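Activated BY transcription factor SSRB (Salmonella enterica, PDB 2WNW) is of unknown function but belongs to glycosyl hydrolase family 30, with a TIM barrel joined to a beta sandwich domain. Local coordinates at residues L5-V17 / H365-V377. Sequence-based numbering, arbitrary orientation.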
ATOM      1  N   LEU A   5      22.436   2.951 -13.715  1.00 22.94           N
ATOM      2  CA  LEU A   5      21.105   2.463 -14.036  1.00 21.92           C
ATOM      3  C   LEU A   5      21.220   1.071 -14.645  1.00 21.03           C
ATOM      4  O   LEU A   5      21.944   0.872 -15.617  1.00 21.03           O
ATOM      5  CB  LEU A   5      20.418   3.411 -15.025  1.00 21.24           C
ATOM      6  CG  LEU A   5      18.997   3.034 -15.462  1.00 21.74           C
ATOM      7  CD1 LEU A   5      18.058   3.080 -14.260  1.00 20.32           C
ATOM      8  CD2 LEU A   5      18.522   3.992 -16.544  1.00 21.43           C
ATOM      9  N   ILE A   6      20.519   0.109 -14.051  1.00 18.92           N
ATOM     10  CA  ILE A   6      20.521  -1.268 -14.535  1.00 18.98           C
ATOM     11  C   ILE A   6      19.112  -1.521 -15.054  1.00 20.35           C
ATOM     12  O   ILE A   6      18.155  -1.546 -14.272  1.00 19.89           O
ATOM     13  CB  ILE A   6      20.837  -2.274 -13.405  1.00 19.21           C
ATOM     14  CG1 ILE A   6      22.257  -2.045 -12.871  1.00 24.09           C
ATOM     15  CG2 ILE A   6      20.711  -3.701 -13.930  1.00 18.38           C
ATOM     16  CD1 ILE A   6      22.403  -0.813 -12.014  1.00 26.43           C
ATOM     17  N   SER A   7      18.988  -1.710 -16.365  1.00 18.33           N
ATOM     18  CA  SER A   7      17.683  -1.903 -16.983  1.00 20.22           C
ATOM     19  C   SER A   7      17.464  -3.242 -17.676  1.00 20.09           C
ATOM     20  O   SER A   7      18.347  -3.760 -18.365  1.00 19.40           O
ATOM     21  CB  SER A   7      17.430  -0.780 -17.995  1.00 20.86           C
ATOM     22  OG  SER A   7      17.665   0.490 -17.414  1.00 23.84           O
ATOM     23  N   SER A   8      16.269  -3.790 -17.484  1.00 19.31           N
ATOM     24  CA  SER A   8      15.882  -5.050 -18.102  1.00 19.59           C
ATOM     25  C   SER A   8      14.646  -4.824 -18.960  1.00 20.05           C
ATOM     26  O   SER A   8      13.726  -4.103 -18.573  1.00 19.16           O
ATOM     27  CB  SER A   8      15.571  -6.117 -17.045  1.00 19.19           C
ATOM     28  OG  SER A   8      16.745  -6.549 -16.382  1.00 19.74           O
ATOM     29  N   ASP A   9      14.648  -5.442 -20.134  1.00 20.74           N
ATOM     30  CA  ASP A   9      13.548  -5.358 -21.083  1.00 22.20           C
ATOM     31  C   ASP A   9      13.297  -6.815 -21.455  1.00 21.13           C
ATOM     32  O   ASP A   9      13.761  -7.292 -22.492  1.00 22.63           O
ATOM     33  CB  ASP A   9      13.991  -4.551 -22.308  1.00 23.45           C
ATOM     34  CG  ASP A   9      12.874  -4.337 -23.319  1.00 27.04           C
ATOM     35  OD1 ASP A   9      13.092  -3.543 -24.255  1.00 29.20           O
ATOM     36  OD2 ASP A   9      11.795  -4.954 -23.190  1.00 26.26           O
ATOM     37  N   PRO A  10      12.570  -7.547 -20.598  1.00 20.48           N
ATOM     38  CA  PRO A  10      12.271  -8.960 -20.841  1.00 21.63           C
ATOM     39  C   PRO A  10      11.706  -9.308 -22.218  1.00 21.48           C
ATOM     40  O   PRO A  10      12.102 -10.308 -22.808  1.00 21.12           O
ATOM     41  CB  PRO A  10      11.325  -9.322 -19.689  1.00 21.73           C
ATOM     42  CG  PRO A  10      10.705  -8.008 -19.311  1.00 22.97           C
ATOM     43  CD  PRO A  10      11.874  -7.067 -19.391  1.00 21.84           C
ATOM     44  N   TYR A  11      10.789  -8.499 -22.737  1.00 21.83           N
ATOM     45  CA  TYR A  11      10.227  -8.797 -24.050  1.00 22.02           C
ATOM     46  C   TYR A  11      11.280  -8.791 -25.156  1.00 24.66           C
ATOM     47  O   TYR A  11      11.059  -9.352 -26.229  1.00 24.15           O
ATOM     48  CB  TYR A  11       9.083  -7.835 -24.380  1.00 21.05           C
ATOM     49  CG  TYR A  11       7.769  -8.259 -23.751  1.00 20.52           C
ATOM     50  CD1 TYR A  11       7.177  -9.480 -24.084  1.00 23.21           C
ATOM     51  CD2 TYR A  11       7.127  -7.452 -22.816  1.00 21.74           C
ATOM     52  CE1 TYR A  11       5.969  -9.888 -23.496  1.00 21.27           C
ATOM     53  CE2 TYR A  11       5.924  -7.847 -22.221  1.00 19.79           C
ATOM     54  CZ  TYR A  11       5.352  -9.062 -22.565  1.00 20.67           C
ATOM     55  OH  TYR A  11       4.164  -9.443 -21.977  1.00 20.19           O
ATOM     56  N   ARG A  12      12.421  -8.158 -24.900  1.00 25.29           N
ATOM     57  CA  ARG A  12      13.502  -8.142 -25.880  1.00 28.68           C
ATOM     58  C   ARG A  12      14.662  -9.000 -25.387  1.00 28.31           C
ATOM     59  O   ARG A  12      15.753  -8.973 -25.953  1.00 29.13           O
ATOM     60  CB  ARG A  12      13.994  -6.717 -26.143  1.00 31.23           C
ATOM     61  CG  ARG A  12      13.024  -5.851 -26.924  1.00 35.98           C
ATOM     62  CD  ARG A  12      13.694  -4.551 -27.333  1.00 40.88           C
ATOM     63  NE  ARG A  12      12.777  -3.638 -28.011  1.00 45.60           N
ATOM     64  CZ  ARG A  12      13.137  -2.461 -28.515  1.00 48.31           C
ATOM     65  NH1 ARG A  12      14.397  -2.054 -28.421  1.00 50.06           N
ATOM     66  NH2 ARG A  12      12.239  -1.689 -29.114  1.00 48.87           N
ATOM     67  N   GLN A  13      14.421  -9.764 -24.327  1.00 27.28           N
ATOM     68  CA  GLN A  13      15.449 -10.635 -23.768  1.00 28.48           C
ATOM     69  C   GLN A  13      16.710  -9.876 -23.340  1.00 27.22           C
ATOM     70  O   GLN A  13      17.813 -10.419 -23.393  1.00 27.05           O
ATOM     71  CB  GLN A  13      15.826 -11.719 -24.786  1.00 32.31           C
ATOM     72  CG  GLN A  13      14.679 -12.644 -25.176  1.00 37.06           C
ATOM     73  CD  GLN A  13      14.404 -13.708 -24.131  1.00 40.03           C
ATOM     74  OE1 GLN A  13      14.205 -13.405 -22.956  1.00 43.51           O
ATOM     75  NE2 GLN A  13      14.391 -14.969 -24.559  1.00 42.02           N
ATOM     76  N   GLN A  14      16.543  -8.620 -22.934  1.00 25.74           N
ATOM     77  CA  GLN A  14      17.660  -7.796 -22.468  1.00 26.92           C
ATOM     78  C   GLN A  14      17.563  -7.711 -20.950  1.00 24.13           C
ATOM     79  O   GLN A  14      16.608  -7.148 -20.422  1.00 23.45           O
ATOM     80  CB  GLN A  14      17.581  -6.383 -23.048  1.00 30.40           C
ATOM     81  CG  GLN A  14      18.581  -6.107 -24.150  1.00 38.37           C
ATOM     82  CD  GLN A  14      18.371  -6.988 -25.355  1.00 41.49           C
ATOM     83  OE1 GLN A  14      17.346  -6.901 -26.028  1.00 46.79           O
ATOM     84  NE2 GLN A  14      19.342  -7.851 -25.635  1.00 43.10           N
ATOM     85  N   PHE A  15      18.553  -8.254 -20.252  1.00 21.99           N
ATOM     86  CA  PHE A  15      18.526  -8.244 -18.794  1.00 20.96           C
ATOM     87  C   PHE A  15      19.738  -7.614 -18.123  1.00 21.40           C
ATOM     88  O   PHE A  15      20.875  -7.801 -18.554  1.00 20.82           O
ATOM     89  CB  PHE A  15      18.376  -9.674 -18.270  1.00 20.88           C
ATOM     90  CG  PHE A  15      17.068 -10.316 -18.620  1.00 20.98           C
ATOM     91  CD1 PHE A  15      15.907  -9.986 -17.926  1.00 20.53           C
ATOM     92  CD2 PHE A  15      16.995 -11.257 -19.641  1.00 22.65           C
ATOM     93  CE1 PHE A  15      14.693 -10.583 -18.243  1.00 20.18           C
ATOM     94  CE2 PHE A  15      15.781 -11.861 -19.968  1.00 23.09           C
ATOM     95  CZ  PHE A  15      14.629 -11.523 -19.268  1.00 20.84           C
ATOM     96  N   LEU A  16      19.469  -6.877 -17.051  1.00 20.29           N
ATOM     97  CA  LEU A  16      20.498  -6.231 -16.250  1.00 20.05           C
ATOM     98  C   LEU A  16      21.547  -5.478 -17.066  1.00 21.02           C
ATOM     99  O   LEU A  16      22.750  -5.696 -16.904  1.00 21.07           O
ATOM    100  CB  LEU A  16      21.177  -7.280 -15.363  1.00 19.50           C
ATOM    101  CG  LEU A  16      20.247  -8.075 -14.436  1.00 20.48           C
ATOM    102  CD1 LEU A  16      21.019  -9.205 -13.779  1.00 20.17           C
ATOM    103  CD2 LEU A  16      19.645  -7.150 -13.385  1.00 20.02           C
ATOM    104  N   VAL A  17      21.087  -4.590 -17.939  1.00 20.51           N
ATOM    105  CA  VAL A  17      21.992  -3.794 -18.760  1.00 21.58           C
ATOM    106  C   VAL A  17      22.343  -2.531 -17.981  1.00 22.46           C
ATOM    107  O   VAL A  17      21.462  -1.742 -17.643  1.00 22.41           O
ATOM    108  CB  VAL A  17      21.331  -3.412 -20.094  1.00 21.87           C
ATOM    109  CG1 VAL A  17      22.291  -2.586 -20.939  1.00 23.65           C
ATOM    110  CG2 VAL A  17      20.904  -4.675 -20.837  1.00 22.14           C
ATOM    111  N   HIS A 365      13.705 -16.179 -16.295  1.00 15.67           N
ATOM    112  CA  HIS A 365      13.439 -14.761 -16.058  1.00 15.04           C
ATOM    113  C   HIS A 365      13.510 -14.407 -14.573  1.00 15.64           C
ATOM    114  O   HIS A 365      14.011 -13.344 -14.204  1.00 15.20           O
ATOM    115  CB  HIS A 365      12.057 -14.372 -16.604  1.00 15.23           C
ATOM    116  CG  HIS A 365      12.028 -14.131 -18.085  1.00 17.25           C
ATOM    117  ND1 HIS A 365      12.796 -14.851 -18.975  1.00 17.04           N
ATOM    118  CD2 HIS A 365      11.291 -13.276 -18.833  1.00 18.50           C
ATOM    119  CE1 HIS A 365      12.531 -14.450 -20.207  1.00 17.88           C
ATOM    120  NE2 HIS A 365      11.622 -13.496 -20.149  1.00 17.28           N
ATOM    121  N   SER A 366      13.003 -15.294 -13.725  1.00 14.01           N
ATOM    122  CA  SER A 366      12.999 -15.055 -12.285  1.00 15.56           C
ATOM    123  C   SER A 366      14.393 -14.776 -11.724  1.00 14.29           C
ATOM    124  O   SER A 366      14.541 -13.976 -10.804  1.00 16.12           O
ATOM    125  CB  SER A 366      12.374 -16.246 -11.557  1.00 15.88           C
ATOM    126  OG  SER A 366      13.093 -17.435 -11.829  1.00 14.44           O
ATOM    127  N   TRP A 367      15.416 -15.419 -12.278  1.00 15.68           N
ATOM    128  CA  TRP A 367      16.779 -15.198 -11.799  1.00 16.11           C
ATOM    129  C   TRP A 367      17.151 -13.724 -11.973  1.00 16.86           C
ATOM    130  O   TRP A 367      17.718 -13.114 -11.070  1.00 15.79           O
ATOM    131  CB  TRP A 367      17.777 -16.074 -12.567  1.00 16.70           C
ATOM    132  CG  TRP A 367      19.171 -16.050 -11.987  1.00 17.98           C
ATOM    133  CD1 TRP A 367      19.633 -16.784 -10.931  1.00 19.01           C
ATOM    134  CD2 TRP A 367      20.269 -15.232 -12.417  1.00 18.68           C
ATOM    135  NE1 TRP A 367      20.953 -16.476 -10.675  1.00 19.26           N
ATOM    136  CE2 TRP A 367      21.367 -15.524 -11.572  1.00 19.86           C
ATOM    137  CE3 TRP A 367      20.433 -14.278 -13.432  1.00 20.15           C
ATOM    138  CZ2 TRP A 367      22.612 -14.895 -11.711  1.00 19.52           C
ATOM    139  CZ3 TRP A 367      21.671 -13.652 -13.572  1.00 20.66           C
ATOM    140  CH2 TRP A 367      22.744 -13.966 -12.713  1.00 20.76           C
ATOM    141  N   TYR A 368      16.823 -13.153 -13.129  1.00 17.47           N
ATOM    142  CA  TYR A 368      17.131 -11.747 -13.387  1.00 17.87           C
ATOM    143  C   TYR A 368      16.239 -10.829 -12.559  1.00 17.57           C
ATOM    144  O   TYR A 368      16.673  -9.764 -12.128  1.00 17.40           O
ATOM    145  CB  TYR A 368      16.978 -11.413 -14.875  1.00 18.47           C
ATOM    146  CG  TYR A 368      17.873 -12.239 -15.766  1.00 19.60           C
ATOM    147  CD1 TYR A 368      17.401 -13.397 -16.380  1.00 18.34           C
ATOM    148  CD2 TYR A 368      19.209 -11.886 -15.957  1.00 19.31           C
ATOM    149  CE1 TYR A 368      18.236 -14.188 -17.162  1.00 21.00           C
ATOM    150  CE2 TYR A 368      20.056 -12.672 -16.737  1.00 20.72           C
ATOM    151  CZ  TYR A 368      19.563 -13.820 -17.333  1.00 21.02           C
ATOM    152  OH  TYR A 368      20.400 -14.612 -18.086  1.00 21.75           O
ATOM    153  N   GLY A 369      14.997 -11.253 -12.333  1.00 18.17           N
ATOM    154  CA  GLY A 369      14.079 -10.460 -11.533  1.00 16.00           C
ATOM    155  C   GLY A 369      14.604 -10.316 -10.116  1.00 15.45           C
ATOM    156  O   GLY A 369      14.634  -9.220  -9.563  1.00 16.38           O
ATOM    157  N   ILE A 370      15.012 -11.430  -9.519  1.00 15.24           N
ATOM    158  CA  ILE A 370      15.557 -11.408  -8.166  1.00 15.82           C
ATOM    159  C   ILE A 370      16.812 -10.536  -8.180  1.00 16.81           C
ATOM    160  O   ILE A 370      17.079  -9.797  -7.237  1.00 16.58           O
ATOM    161  CB  ILE A 370      15.928 -12.833  -7.704  1.00 16.09           C
ATOM    162  CG1 ILE A 370      14.658 -13.684  -7.589  1.00 15.39           C
ATOM    163  CG2 ILE A 370      16.664 -12.785  -6.375  1.00 14.95           C
ATOM    164  CD1 ILE A 370      14.932 -15.152  -7.314  1.00 17.02           C
ATOM    165  N   GLY A 371      17.561 -10.622  -9.275  1.00 17.10           N
ATOM    166  CA  GLY A 371      18.789  -9.859  -9.419  1.00 17.79           C
ATOM    167  C   GLY A 371      18.657  -8.352  -9.290  1.00 18.71           C
ATOM    168  O   GLY A 371      19.576  -7.693  -8.803  1.00 19.49           O
ATOM    169  N   HIS A 372      17.533  -7.793  -9.732  1.00 17.62           N
ATOM    170  CA  HIS A 372      17.341  -6.351  -9.627  1.00 17.08           C
ATOM    171  C   HIS A 372      17.414  -5.911  -8.171  1.00 17.48           C
ATOM    172  O   HIS A 372      17.646  -4.733  -7.885  1.00 18.20           O
ATOM    173  CB  HIS A 372      16.006  -5.938 -10.262  1.00 16.17           C
ATOM    174  CG  HIS A 372      16.115  -5.635 -11.724  1.00 14.72           C
ATOM    175  ND1 HIS A 372      16.570  -4.423 -12.200  1.00 16.25           N
ATOM    176  CD2 HIS A 372      15.906  -6.412 -12.814  1.00 16.42           C
ATOM    177  CE1 HIS A 372      16.640  -4.467 -13.519  1.00 13.80           C
ATOM    178  NE2 HIS A 372      16.244  -5.663 -13.917  1.00 16.44           N
ATOM    179  N   PHE A 373      17.222  -6.866  -7.262  1.00 16.38           N
ATOM    180  CA  PHE A 373      17.295  -6.607  -5.825  1.00 16.51           C
ATOM    181  C   PHE A 373      18.618  -7.068  -5.195  1.00 17.86           C
ATOM    182  O   PHE A 373      19.424  -6.261  -4.727  1.00 17.24           O
ATOM    183  CB  PHE A 373      16.187  -7.343  -5.061  1.00 16.68           C
ATOM    184  CG  PHE A 373      14.840  -6.686  -5.117  1.00 15.23           C
ATOM    185  CD1 PHE A 373      13.976  -6.929  -6.177  1.00 16.27           C
ATOM    186  CD2 PHE A 373      14.417  -5.854  -4.084  1.00 16.29           C
ATOM    187  CE1 PHE A 373      12.702  -6.355  -6.206  1.00 15.72           C
ATOM    188  CE2 PHE A 373      13.146  -5.276  -4.105  1.00 15.59           C
ATOM    189  CZ  PHE A 373      12.289  -5.529  -5.168  1.00 15.59           C
ATOM    190  N   CYS A 374      18.818  -8.383  -5.187  1.00 18.23           N
ATOM    191  CA  CYS A 374      19.971  -9.003  -4.537  1.00 17.90           C
ATOM    192  C   CYS A 374      21.373  -8.594  -4.965  1.00 17.64           C
ATOM    193  O   CYS A 374      22.298  -8.647  -4.156  1.00 18.95           O
ATOM    194  CB  CYS A 374      19.845 -10.530  -4.603  1.00 16.50           C
ATOM    195  SG  CYS A 374      20.166 -11.263  -6.212  1.00 17.76           S
ATOM    196  N   ARG A 375      21.543  -8.185  -6.215  1.00 18.92           N
ATOM    197  CA  ARG A 375      22.866  -7.786  -6.685  1.00 19.28           C
ATOM    198  C   ARG A 375      23.292  -6.423  -6.151  1.00 19.75           C
ATOM    199  O   ARG A 375      24.485  -6.102  -6.134  1.00 19.20           O
ATOM    200  CB  ARG A 375      22.895  -7.749  -8.220  1.00 18.89           C
ATOM    201  CG  ARG A 375      22.590  -9.086  -8.882  1.00 19.78           C
ATOM    202  CD  ARG A 375      22.369  -8.931 -10.383  1.00 21.69           C
ATOM    203  NE  ARG A 375      23.618  -8.773 -11.123  1.00 22.69           N
ATOM    204  CZ  ARG A 375      24.441  -9.774 -11.429  1.00 24.58           C
ATOM    205  NH1 ARG A 375      24.155 -11.017 -11.060  1.00 23.46           N
ATOM    206  NH2 ARG A 375      25.548  -9.533 -12.120  1.00 25.40           N
ATOM    207  N   TYR A 376      22.332  -5.634  -5.683  1.00 19.49           N
ATOM    208  CA  TYR A 376      22.637  -4.282  -5.223  1.00 19.77           C
ATOM    209  C   TYR A 376      22.297  -3.912  -3.786  1.00 20.64           C
ATOM    210  O   TYR A 376      22.882  -2.975  -3.243  1.00 20.19           O
ATOM    211  CB  TYR A 376      21.961  -3.289  -6.173  1.00 20.73           C
ATOM    212  CG  TYR A 376      22.114  -3.702  -7.617  1.00 20.52           C
ATOM    213  CD1 TYR A 376      23.348  -3.615  -8.262  1.00 20.93           C
ATOM    214  CD2 TYR A 376      21.049  -4.274  -8.310  1.00 19.35           C
ATOM    215  CE1 TYR A 376      23.518  -4.096  -9.557  1.00 21.86           C
ATOM    216  CE2 TYR A 376      21.207  -4.758  -9.600  1.00 21.34           C
ATOM    217  CZ  TYR A 376      22.443  -4.672 -10.217  1.00 22.88           C
ATOM    218  OH  TYR A 376      22.612  -5.203 -11.473  1.00 22.40           O
ATOM    219  N   VAL A 377      21.355  -4.623  -3.174  1.00 19.04           N
ATOM    220  CA  VAL A 377      20.962  -4.327  -1.798  1.00 18.99           C
ATOM    221  C   VAL A 377      21.713  -5.253  -0.843  1.00 19.92           C
ATOM    222  O   VAL A 377      21.709  -6.473  -1.014  1.00 19.87           O
ATOM    223  CB  VAL A 377      19.432  -4.499  -1.616  1.00 18.44           C
ATOM    224  CG1 VAL A 377      19.023  -4.098  -0.209  1.00 17.84           C
ATOM    225  CG2 VAL A 377      18.691  -3.648  -2.648  1.00 17.92           C
TER
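F15 and L16, on the returning arm of an N-terminal beta hairpin, pack against helix 365-374, where the beta sandwich of this family 30 protein meets its TIM barrel. The hairpin reverses through a 3-10 turn and a G1 bulge in which Q13 and Q14 both face D9. Strand 5-9 runs nearly antiparallel to the helix, at 159°.

F15, H365 and Y368 form an aromatic cluster. The F15 and Y368 rings make an offset stack, with centroids 4.3 Å apart and planes at 15°. W367 covers the opposite face of Y368. The far edge of F15 points into the face of H365, a T-shaped pair. F15 CZ sits over the centre of that imidazole, 3.7 Å from H365 NE2. W310 of helix 305-322 also meets the F15 ring.

L16 spreads its two methyls over different partners. L16 CD2 lies over the face of H372 in a CH-pi contact, 3.9 Å from the ring centroid. L16 CD1 lies over one face of the R375 guanidinium, 3.7 Å from R375 NE, while that group forms a salt bridge with E80. Both branches of I6 meet the hydroxyl end of Y376. I6 CG1 is 3.7 Å from Y376 CZ, and I6 CD1 lies over a face of the ring.

The buried H372 ring is held at both nitrogens. H372 ND1 hydrogen-bonds T439, and H372 NE2 and S8 OG are 2.7 Å apart in a hydrogen bond. The ring thus joins the helix to strands 437-442 and 5-9 of the sandwich. S8 OG also accepts a nearly straight bond from L16 N at 2.8 Å.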